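Chitin oligosaccahride binding protein NagB1 (Paenibacillus sp. FPU-7, PDB 7EHP) binds chitin oligosaccharides such as N,N'-diacetylchitobiose and, as a bacterial extracellular solute-binding protein, probably hands them to a membrane transporter. Local coordinates at residues F160-G165 with E371-R376; L172-V177 with F265-V270; D183-F188 with S355-K360; R362-M367 with L383-K388. All coordinates share one frame; numbering follows the deposited sequence.

Overall arrangement
All four interactions hold together the helical part of one lobe and involve helix 165-180, the short helix 184-190 or the C-terminal helices 359-373 and 379-396. Interactions 1, 3 and 4 share helix 359-373; Trp176 of helix 165-180 touches both interaction 3 and interaction 4, and Leu172 also meets interaction 4. Centres lie between about 12 Å (interactions 3 and 4) and about 21 Å (interactions 1 and 3) apart. Along the chain, interactions 2 and 3 are nested within the loop that interaction 1 closes, while interaction 4 crosses interaction 1. The chain around helix 359-373 thus returns to pack on a loop and a helix roughly 170 to 210 residues earlier.

Interaction 1: F160-G165 with E371-R376; sequences FASSDG and ELIGGR
This is a small, buried apolar contact between the loop that follows strand 156-159 and the C-terminal end of helix 359-373, with a single methyl doing most of the work. Ile373 sends its CD1 out toward the loop and points it at the notch where the ring edge of Phe160 and the CB of Ser162 meet. The methyl reaches the ring at its edge, in the ring plane, Ile373 CD1 lying 3.8 Å from Phe160 CZ. It also rests against the serine, with Ile373 CD1 to Ser162 CB at 3.7 Å. Phe160 is extended to meet it, its CG anti to the backbone N (chi1 180°), and ring and isoleucine approach from opposite directions. Tyr207 of helix 198-213 and Ala168 of helix 165-180 touch both Phe160 and Ile373, so the methyl lies among several elements of the lobe. The hydroxyl of Ser162 is hydrogen-bonded to Ser220, while its carbonyl oxygen takes the side-chain amide of Gln370, one turn back on the same helix as Ile373.

Just beyond Ile373 the helix ends in a Schellman motif. Gly375, at positive phi, is the C-prime residue, Arg376 N bonds to Glu371 O at 2.7 Å, and Gly375 N reaches Leu372 O at 3.0 Å. A salt bridge spans the same turn: Arg376 NE stands 3.2 Å from Glu371 OE1, approaching from above the carboxylate plane.

Between Ile373 and the loop side chains there is only dispersion, which sets closeness but little direction; directional bonds to the loop come from others, Gln370 and Ser220 among them.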
# COMPACT_ATOMS: atom_id res chain seq x y z
N PHE A 160 -0.56 4.96 15.34
CA PHE A 160 -1.69 5.14 14.43
C PHE A 160 -1.92 6.62 14.16
O PHE A 160 -2.00 7.43 15.09
CB PHE A 160 -2.95 4.46 15.04
CG PHE A 160 -4.19 4.59 14.19
CD1 PHE A 160 -4.24 4.03 12.92
CD2 PHE A 160 -5.32 5.22 14.68
CE1 PHE A 160 -5.39 4.12 12.14
CE2 PHE A 160 -6.47 5.33 13.90
CZ PHE A 160 -6.50 4.78 12.62
N ALA A 161 -2.00 6.99 12.89
CA ALA A 161 -2.23 8.37 12.50
C ALA A 161 -3.26 8.37 11.38
O ALA A 161 -3.11 7.62 10.42
CB ALA A 161 -0.92 9.03 12.06
N SER A 162 -4.32 9.19 11.51
CA SER A 162 -5.44 9.10 10.58
C SER A 162 -5.85 10.44 9.95
O SER A 162 -6.92 10.52 9.35
CB SER A 162 -6.67 8.50 11.28
OG SER A 162 -7.05 9.33 12.37
N SER A 163 -5.01 11.48 10.03
CA SER A 163 -5.28 12.68 9.25
C SER A 163 -5.32 12.37 7.75
O SER A 163 -6.15 12.92 7.01
CB SER A 163 -4.23 13.74 9.56
OG SER A 163 -4.56 14.96 8.93
N ASP A 164 -4.42 11.51 7.27
CA ASP A 164 -4.53 10.99 5.91
C ASP A 164 -5.49 9.79 5.94
O ASP A 164 -5.20 8.77 6.57
CB ASP A 164 -3.16 10.60 5.36
CG ASP A 164 -2.15 11.74 5.50
OD1 ASP A 164 -2.52 12.90 5.21
OD2 ASP A 164 -0.99 11.49 5.89
N GLY A 165 -6.62 9.92 5.25
CA GLY A 165 -7.70 8.98 5.49
C GLY A 165 -7.37 7.55 5.11
O GLY A 165 -7.84 6.61 5.76
N GLU A 371 -14.88 10.08 10.66
CA GLU A 371 -16.02 10.35 11.53
C GLU A 371 -16.14 9.30 12.63
O GLU A 371 -16.42 9.63 13.79
CB GLU A 371 -17.31 10.41 10.71
CG GLU A 371 -17.34 11.56 9.70
CD GLU A 371 -17.09 12.91 10.35
OE1 GLU A 371 -18.01 13.40 11.04
OE2 GLU A 371 -15.98 13.47 10.18
N LEU A 372 -15.93 8.02 12.28
CA LEU A 372 -15.99 6.98 13.32
C LEU A 372 -14.88 7.17 14.34
O LEU A 372 -15.11 7.03 15.55
CB LEU A 372 -15.90 5.59 12.70
CG LEU A 372 -15.94 4.43 13.71
CD1 LEU A 372 -17.33 4.22 14.29
CD2 LEU A 372 -15.42 3.13 13.08
N ILE A 373 -13.67 7.48 13.88
CA ILE A 373 -12.56 7.71 14.80
C ILE A 373 -12.84 8.92 15.68
O ILE A 373 -12.50 8.93 16.87
CB ILE A 373 -11.25 7.85 14.01
CG1 ILE A 373 -10.87 6.52 13.35
CG2 ILE A 373 -10.13 8.35 14.93
CD1 ILE A 373 -9.78 6.64 12.23
N GLY A 374 -13.47 9.96 15.11
CA GLY A 374 -13.86 11.13 15.87
C GLY A 374 -15.13 10.97 16.69
O GLY A 374 -15.64 11.95 17.22
N GLY A 375 -15.67 9.76 16.78
CA GLY A 375 -16.90 9.52 17.51
C GLY A 375 -18.14 10.15 16.92
O GLY A 375 -19.20 10.12 17.57
N ARG A 376 -18.07 10.70 15.71
CA ARG A 376 -19.20 11.42 15.12
C ARG A 376 -20.09 10.54 14.25
O ARG A 376 -21.08 11.03 13.71
CB ARG A 376 -18.69 12.61 14.33
CG ARG A 376 -17.92 13.62 15.21
CD ARG A 376 -17.57 14.87 14.41
NE ARG A 376 -16.44 14.61 13.53
CZ ARG A 376 -15.17 14.52 13.94
NH1 ARG A 376 -14.87 14.71 15.22
NH2 ARG A 376 -14.21 14.26 13.06

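Interaction 2: L172-V177 with F265-V270; sequences LNTLWV and FSFPDV
The helical backbone around Thr174 and Leu175 faces an extended, irregular run of chain around Phe267, and the nearest alpha carbons, those of Thr174 and Phe267, are 7.8 Å apart. Phe267 reaches across with CG anti to its own N (chi1 -168°), which carries the ring over to the helix. Thr174 and Leu175 take different ends of the side chain. Near the root, the methyl Thr174 CG2 packs against Phe267 CB at 3.8 Å. Farther out, Leu175 CD2 presses on Phe267 CE2 at 3.5 Å and on Phe267 CZ at 3.8 Å. Both methyls come at the ring obliquely. Pro268 covers one ring face from within the loop, its CD 3.4 Å above the plane of Phe267 and offset toward the rim. In the periplasmic-binding-protein fold of this family, helices flank the sheet of each lobe; here the chain leaving strand 262-265 runs over helix 165-180, and Met171 and Leu143, the latter from helix 140-152, also touch the phenylalanine. Replacing Phe267 with an alanine would probably open a gap beside Leu175 CD2 and deprive Leu143 and Met171 of the ring they pack on. The polar backbone beside the ring is tied to the same helix by Arg178, whose NH2 bonds to Phe267 O and whose NE bonds to Pro268 O.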
# COMPACT_ATOMS: atom_id res chain seq x y z
N LEU A 172 -8.23 -1.70 8.83
CA LEU A 172 -9.64 -1.99 8.60
C LEU A 172 -9.80 -3.03 7.52
O LEU A 172 -10.67 -3.90 7.61
CB LEU A 172 -10.40 -0.70 8.27
CG LEU A 172 -11.90 -0.73 7.98
CD1 LEU A 172 -12.72 -1.09 9.25
CD2 LEU A 172 -12.35 0.61 7.41
N ASN A 173 -8.96 -2.98 6.49
CA ASN A 173 -9.13 -3.77 5.28
C ASN A 173 -9.19 -5.19 5.77
O ASN A 173 -10.04 -6.00 5.45
CB ASN A 173 -7.89 -3.95 4.35
CG ASN A 173 -8.34 -4.23 2.95
OD1 ASN A 173 -9.32 -3.58 2.64
ND2 ASN A 173 -8.07 -5.53 2.41
N THR A 174 -8.08 -5.42 6.48
CA THR A 174 -7.72 -6.76 7.00
C THR A 174 -8.70 -7.23 8.06
O THR A 174 -8.99 -8.42 8.16
CB THR A 174 -6.31 -6.76 7.60
OG1 THR A 174 -5.29 -6.62 6.60
CG2 THR A 174 -6.03 -8.01 8.45
N LEU A 175 -9.23 -6.30 8.86
CA LEU A 175 -10.18 -6.72 9.87
C LEU A 175 -11.47 -7.23 9.25
O LEU A 175 -11.95 -8.30 9.62
CB LEU A 175 -10.44 -5.59 10.86
CG LEU A 175 -9.49 -5.63 12.06
CD1 LEU A 175 -9.69 -4.41 12.96
CD2 LEU A 175 -9.72 -6.92 12.84
N TRP A 176 -12.06 -6.49 8.28
CA TRP A 176 -13.32 -7.02 7.76
C TRP A 176 -13.09 -8.20 6.83
O TRP A 176 -14.00 -9.02 6.65
CB TRP A 176 -14.21 -5.98 7.02
CG TRP A 176 -13.85 -5.64 5.56
CD1 TRP A 176 -14.14 -6.41 4.47
CD2 TRP A 176 -13.37 -4.39 5.02
NE1 TRP A 176 -13.75 -5.79 3.31
CE2 TRP A 176 -13.28 -4.55 3.62
CE3 TRP A 176 -12.95 -3.17 5.59
CZ2 TRP A 176 -12.79 -3.54 2.77
CZ3 TRP A 176 -12.47 -2.18 4.76
CH2 TRP A 176 -12.39 -2.37 3.36
N VAL A 177 -11.91 -8.31 6.22
CA VAL A 177 -11.59 -9.51 5.44
C VAL A 177 -11.37 -10.70 6.37
O VAL A 177 -11.76 -11.84 6.06
CB VAL A 177 -10.38 -9.28 4.52
CG1 VAL A 177 -9.86 -10.63 3.94
CG2 VAL A 177 -10.73 -8.30 3.38
N PHE A 265 4.60 -9.39 12.10
CA PHE A 265 3.78 -10.60 12.03
C PHE A 265 2.46 -10.31 11.33
O PHE A 265 1.97 -9.18 11.34
CB PHE A 265 3.55 -11.23 13.42
CG PHE A 265 2.94 -10.29 14.43
CD1 PHE A 265 1.57 -10.13 14.51
CD2 PHE A 265 3.74 -9.61 15.33
CE1 PHE A 265 1.00 -9.26 15.44
CE2 PHE A 265 3.18 -8.74 16.26
CZ PHE A 265 1.81 -8.58 16.32
N SER A 266 1.89 -11.35 10.73
CA SER A 266 0.55 -11.24 10.16
C SER A 266 -0.47 -10.98 11.27
O SER A 266 -0.30 -11.41 12.41
CB SER A 266 0.21 -12.52 9.40
OG SER A 266 -1.12 -12.47 8.90
N PHE A 267 -1.52 -10.25 10.92
CA PHE A 267 -2.52 -9.85 11.91
C PHE A 267 -3.15 -11.08 12.54
O PHE A 267 -3.46 -12.04 11.84
CB PHE A 267 -3.60 -8.98 11.25
CG PHE A 267 -4.48 -8.30 12.23
CD1 PHE A 267 -4.09 -7.11 12.82
CD2 PHE A 267 -5.69 -8.89 12.61
CE1 PHE A 267 -4.92 -6.48 13.76
CE2 PHE A 267 -6.52 -8.28 13.54
CZ PHE A 267 -6.13 -7.08 14.12
N PRO A 268 -3.39 -11.07 13.86
CA PRO A 268 -4.00 -12.23 14.51
C PRO A 268 -5.28 -12.72 13.83
O PRO A 268 -6.03 -11.94 13.23
CB PRO A 268 -4.29 -11.72 15.93
CG PRO A 268 -3.22 -10.70 16.16
CD PRO A 268 -3.05 -10.01 14.83
N ASP A 269 -5.50 -14.03 13.91
CA ASP A 269 -6.75 -14.60 13.44
C ASP A 269 -7.88 -14.23 14.41
O ASP A 269 -7.64 -13.92 15.57
CB ASP A 269 -6.62 -16.11 13.32
CG ASP A 269 -5.86 -16.52 12.08
OD1 ASP A 269 -5.68 -15.66 11.18
OD2 ASP A 269 -5.44 -17.70 12.00
N VAL A 270 -9.11 -14.26 13.90
CA VAL A 270 -10.28 -13.89 14.70
C VAL A 270 -11.39 -14.94 14.66
O VAL A 270 -12.44 -14.74 15.27
CB VAL A 270 -10.86 -12.52 14.27
CG1 VAL A 270 -9.76 -11.46 14.21
CG2 VAL A 270 -11.60 -12.64 12.97

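Interaction 3: D183-F188 with S355-K360; sequences DSVPGF and SIVQAK
Val357, which packs on Val185 across this contact, has its carbonyl oxygen hydrogen-bonded to the hydroxyl of Thr71, and the same hydroxyl makes a weak bond to Ser355 O. Thr71 thereby holds the backbone on each side of Ile356, the residue most covered by the facing segment. The contact itself is wholly apolar. Ile356 straddles the Val185-Pro186 junction: its CB lies 3.8 Å from Val185 CG1, its CG2 sits 3.8 Å from Pro186 N, and its CD1 comes to 4.0 Å from Pro186 CG. A proline nitrogen has no N-H to offer, and a methyl over it therefore buries no donor. Val185 holds CG1 anti to its backbone N (chi1 -171°), which brings this methyl up to the 355-360 segment. There it meets a second partner, Val357 CG1, at 3.7 Å, so that one methyl packs on two consecutive residues.

The other branch of the valine turns to another element: Val185 CG2 packs on Trp176 of helix 165-180. Within helix 184-190, Phe188 lays its ring over a backbone carbonyl, Ser184 O standing 3.1 Å above the ring plane, over its centre. Gln358, at the N-cap position of helix 359-373, ties the segment to the last helix through its amide, which bonds to Gln390 and Asn394.

The loop leading into helix 359-373 is thus packed on helix 184-190, joining the C-terminal helices to one lobe of the two-lobed periplasmic-binding-protein fold.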
# COMPACT_ATOMS: atom_id res chain seq x y z
N ASP A 183 -13.33 -12.51 -0.39
CA ASP A 183 -14.35 -12.43 -1.43
C ASP A 183 -15.44 -11.38 -1.12
O ASP A 183 -16.28 -11.11 -1.99
CB ASP A 183 -14.95 -13.83 -1.63
CG ASP A 183 -15.53 -14.04 -3.02
OD1 ASP A 183 -16.42 -13.28 -3.46
OD2 ASP A 183 -15.01 -14.94 -3.72
N SER A 184 -15.41 -10.77 0.07
CA SER A 184 -16.37 -9.71 0.37
C SER A 184 -16.19 -8.50 -0.54
O SER A 184 -17.17 -7.87 -0.96
CB SER A 184 -16.22 -9.29 1.83
OG SER A 184 -14.91 -8.83 2.07
N VAL A 185 -14.94 -8.16 -0.87
CA VAL A 185 -14.70 -6.90 -1.57
C VAL A 185 -15.13 -7.02 -3.04
O VAL A 185 -15.91 -6.18 -3.51
CB VAL A 185 -13.24 -6.45 -1.42
CG1 VAL A 185 -13.07 -5.03 -1.96
CG2 VAL A 185 -12.81 -6.52 0.04
N PRO A 186 -14.69 -8.04 -3.81
CA PRO A 186 -15.29 -8.21 -5.14
C PRO A 186 -16.80 -8.36 -5.08
O PRO A 186 -17.52 -7.88 -5.97
CB PRO A 186 -14.61 -9.50 -5.64
CG PRO A 186 -13.31 -9.51 -4.94
CD PRO A 186 -13.70 -9.11 -3.55
N GLY A 187 -17.31 -9.00 -4.03
CA GLY A 187 -18.75 -9.10 -3.85
C GLY A 187 -19.43 -7.74 -3.78
O GLY A 187 -20.51 -7.55 -4.36
N PHE A 188 -18.80 -6.78 -3.09
CA PHE A 188 -19.36 -5.43 -3.00
C PHE A 188 -19.63 -4.85 -4.38
O PHE A 188 -20.69 -4.28 -4.64
CB PHE A 188 -18.41 -4.49 -2.24
CG PHE A 188 -18.19 -4.84 -0.79
CD1 PHE A 188 -19.14 -5.55 -0.07
CD2 PHE A 188 -17.03 -4.43 -0.14
CE1 PHE A 188 -18.93 -5.86 1.27
CE2 PHE A 188 -16.80 -4.74 1.20
CZ PHE A 188 -17.76 -5.46 1.91
N SER A 355 -7.87 -1.53 -4.76
CA SER A 355 -7.65 -2.06 -6.10
C SER A 355 -8.93 -2.63 -6.70
O SER A 355 -8.97 -2.85 -7.91
CB SER A 355 -6.57 -3.15 -6.07
OG SER A 355 -7.09 -4.36 -5.55
N ILE A 356 -9.96 -2.85 -5.87
CA ILE A 356 -11.20 -3.49 -6.30
C ILE A 356 -12.36 -2.49 -6.36
O ILE A 356 -13.10 -2.46 -7.35
CB ILE A 356 -11.55 -4.69 -5.39
CG1 ILE A 356 -10.48 -5.77 -5.52
CG2 ILE A 356 -12.91 -5.28 -5.78
CD1 ILE A 356 -10.45 -6.75 -4.39
N VAL A 357 -12.53 -1.65 -5.32
CA VAL A 357 -13.67 -0.74 -5.27
C VAL A 357 -13.40 0.51 -6.10
O VAL A 357 -12.26 0.88 -6.39
CB VAL A 357 -14.05 -0.36 -3.82
CG1 VAL A 357 -14.20 -1.61 -2.96
CG2 VAL A 357 -13.03 0.60 -3.21
N GLN A 358 -14.49 1.17 -6.49
CA GLN A 358 -14.42 2.44 -7.21
C GLN A 358 -13.90 3.57 -6.31
O GLN A 358 -14.01 3.53 -5.08
CB GLN A 358 -15.81 2.80 -7.75
CG GLN A 358 -16.47 1.68 -8.58
CD GLN A 358 -17.38 0.74 -7.80
OE1 GLN A 358 -17.15 0.43 -6.64
NE2 GLN A 358 -18.42 0.24 -8.48
N ALA A 359 -13.34 4.61 -6.95
CA ALA A 359 -12.75 5.72 -6.21
C ALA A 359 -13.74 6.35 -5.23
O ALA A 359 -13.37 6.67 -4.09
CB ALA A 359 -12.23 6.79 -7.18
N LYS A 360 -14.99 6.54 -5.66
CA LYS A 360 -15.97 7.18 -4.79
C LYS A 360 -16.23 6.37 -3.54
O LYS A 360 -16.46 6.94 -2.47
CB LYS A 360 -17.28 7.40 -5.54
CG LYS A 360 -18.17 8.48 -4.92
CD LYS A 360 -17.65 9.87 -5.28
CE LYS A 360 -18.09 10.94 -4.28
NZ LYS A 360 -17.46 12.26 -4.62

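Interaction 4: R362-M367 with L383-K388; sequences RETLEM and LDKMQK
Thr364 and Leu365 pack on Met386 where helices 359-373 and 379-396 run side by side as an antiparallel helical hairpin, their short segments 9.8 Å apart at closest approach with directions 168° apart. The apolar contacts centre on the thioether. Met386 is bent at chi2 (-56°) and again at chi3, which folds the sulfur and its methyl back against the backbone of the other helix: Met386 SD lies 3.5 Å from Leu365 N, and Met386 CE is 3.8 Å from Leu365 CB. The side chains of Thr364 and Met386 slide past each other in opposite directions, with Thr364 CG2 3.8 Å from Met386 SD; the Lys385 side chain crosses that of Thr364 at about a right angle, its CG touching Thr364 CG2. With only an alanine at position 386, Leu365 and Thr364 CG2 are likely to lose their main partner across the hairpin, and a gap would open between the helices.

No polar bond crosses between the two segments. Thr364 OG1 bonds to Lys360 O. Arg362, in cation-pi contact with Phe49, grips Glu366 side-on with two nitrogens. Its NE donates to Glu366 OE1 at 2.8 Å from above the carboxylate plane, and its NH2 reaches Glu366 OE2 at 3.0 Å on the syn side, 34° out of that plane.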
# COMPACT_ATOMS: atom_id res chain seq x y z
N ARG A 362 -13.99 4.22 -2.08
CA ARG A 362 -12.78 4.42 -1.28
C ARG A 362 -12.82 5.76 -0.56
O ARG A 362 -12.50 5.85 0.62
CB ARG A 362 -11.55 4.35 -2.20
CG ARG A 362 -10.21 4.23 -1.45
CD ARG A 362 -9.15 5.14 -2.05
NE ARG A 362 -9.33 6.54 -1.67
CZ ARG A 362 -9.73 7.50 -2.50
NH1 ARG A 362 -9.98 7.23 -3.77
NH2 ARG A 362 -9.84 8.74 -2.05
N GLU A 363 -13.15 6.84 -1.29
CA GLU A 363 -13.19 8.16 -0.68
C GLU A 363 -14.21 8.22 0.45
O GLU A 363 -13.95 8.80 1.51
CB GLU A 363 -13.52 9.21 -1.75
CG GLU A 363 -13.56 10.62 -1.19
CD GLU A 363 -14.00 11.67 -2.21
OE1 GLU A 363 -15.20 11.70 -2.57
OE2 GLU A 363 -13.15 12.47 -2.64
N THR A 364 -15.37 7.59 0.25
CA THR A 364 -16.41 7.59 1.27
C THR A 364 -15.99 6.80 2.49
O THR A 364 -16.25 7.21 3.63
CB THR A 364 -17.68 7.02 0.64
OG1 THR A 364 -18.01 7.82 -0.51
CG2 THR A 364 -18.84 6.98 1.65
N LEU A 365 -15.31 5.66 2.29
CA LEU A 365 -14.82 4.90 3.43
C LEU A 365 -13.83 5.72 4.25
O LEU A 365 -13.90 5.73 5.48
CB LEU A 365 -14.18 3.59 2.98
CG LEU A 365 -13.72 2.71 4.13
CD1 LEU A 365 -14.94 2.35 5.01
CD2 LEU A 365 -13.02 1.44 3.61
N GLU A 366 -12.92 6.44 3.57
CA GLU A 366 -11.99 7.33 4.27
C GLU A 366 -12.72 8.34 5.14
O GLU A 366 -12.46 8.46 6.34
CB GLU A 366 -11.11 8.06 3.26
CG GLU A 366 -9.96 7.25 2.74
CD GLU A 366 -9.36 7.80 1.46
OE1 GLU A 366 -8.41 7.17 0.94
OE2 GLU A 366 -9.82 8.85 0.97
N MET A 367 -13.67 9.06 4.55
CA MET A 367 -14.36 10.10 5.31
C MET A 367 -15.20 9.49 6.43
O MET A 367 -15.24 10.04 7.53
CB MET A 367 -15.22 10.93 4.37
CG MET A 367 -14.48 11.41 3.12
SD MET A 367 -15.44 12.48 2.03
CE MET A 367 -16.42 11.30 1.09
N LEU A 383 -21.71 1.82 7.79
CA LEU A 383 -22.04 0.78 6.82
C LEU A 383 -23.28 1.15 5.99
O LEU A 383 -23.32 0.89 4.78
CB LEU A 383 -22.22 -0.55 7.54
CG LEU A 383 -20.95 -0.91 8.30
CD1 LEU A 383 -21.12 -2.15 9.06
CD2 LEU A 383 -19.77 -1.09 7.33
N ASP A 384 -24.28 1.77 6.62
CA ASP A 384 -25.42 2.29 5.87
C ASP A 384 -24.97 3.20 4.73
O ASP A 384 -25.43 3.08 3.59
CB ASP A 384 -26.34 3.07 6.81
CG ASP A 384 -27.24 2.19 7.65
OD1 ASP A 384 -27.28 0.96 7.42
OD2 ASP A 384 -27.88 2.74 8.56
N LYS A 385 -24.06 4.13 5.04
CA LYS A 385 -23.58 5.06 4.03
C LYS A 385 -22.68 4.36 3.01
O LYS A 385 -22.78 4.62 1.80
CB LYS A 385 -22.84 6.21 4.72
CG LYS A 385 -22.18 7.18 3.78
CD LYS A 385 -23.20 7.97 2.98
CE LYS A 385 -22.52 9.16 2.27
NZ LYS A 385 -23.38 9.78 1.23
N MET A 386 -21.80 3.46 3.47
CA MET A 386 -20.98 2.70 2.54
C MET A 386 -21.83 1.94 1.55
O MET A 386 -21.51 1.90 0.35
CB MET A 386 -20.06 1.74 3.30
CG MET A 386 -18.95 2.44 4.05
SD MET A 386 -18.01 3.46 2.90
CE MET A 386 -17.49 2.20 1.72
N GLN A 387 -22.91 1.32 2.01
CA GLN A 387 -23.68 0.50 1.08
C GLN A 387 -24.42 1.37 0.07
O GLN A 387 -24.49 1.01 -1.11
CB GLN A 387 -24.65 -0.42 1.81
CG GLN A 387 -25.34 -1.39 0.84
CD GLN A 387 -24.35 -2.22 0.04
OE1 GLN A 387 -23.22 -2.47 0.48
NE2 GLN A 387 -24.77 -2.66 -1.15
N LYS A 388 -24.97 2.50 0.50
CA LYS A 388 -25.65 3.37 -0.46
C LYS A 388 -24.69 3.83 -1.54
O LYS A 388 -25.01 3.78 -2.73
CB LYS A 388 -26.29 4.57 0.25
CG LYS A 388 -27.54 4.18 1.03
CD LYS A 388 -28.28 5.36 1.63
CE LYS A 388 -29.43 4.88 2.52
NZ LYS A 388 -30.51 4.20 1.73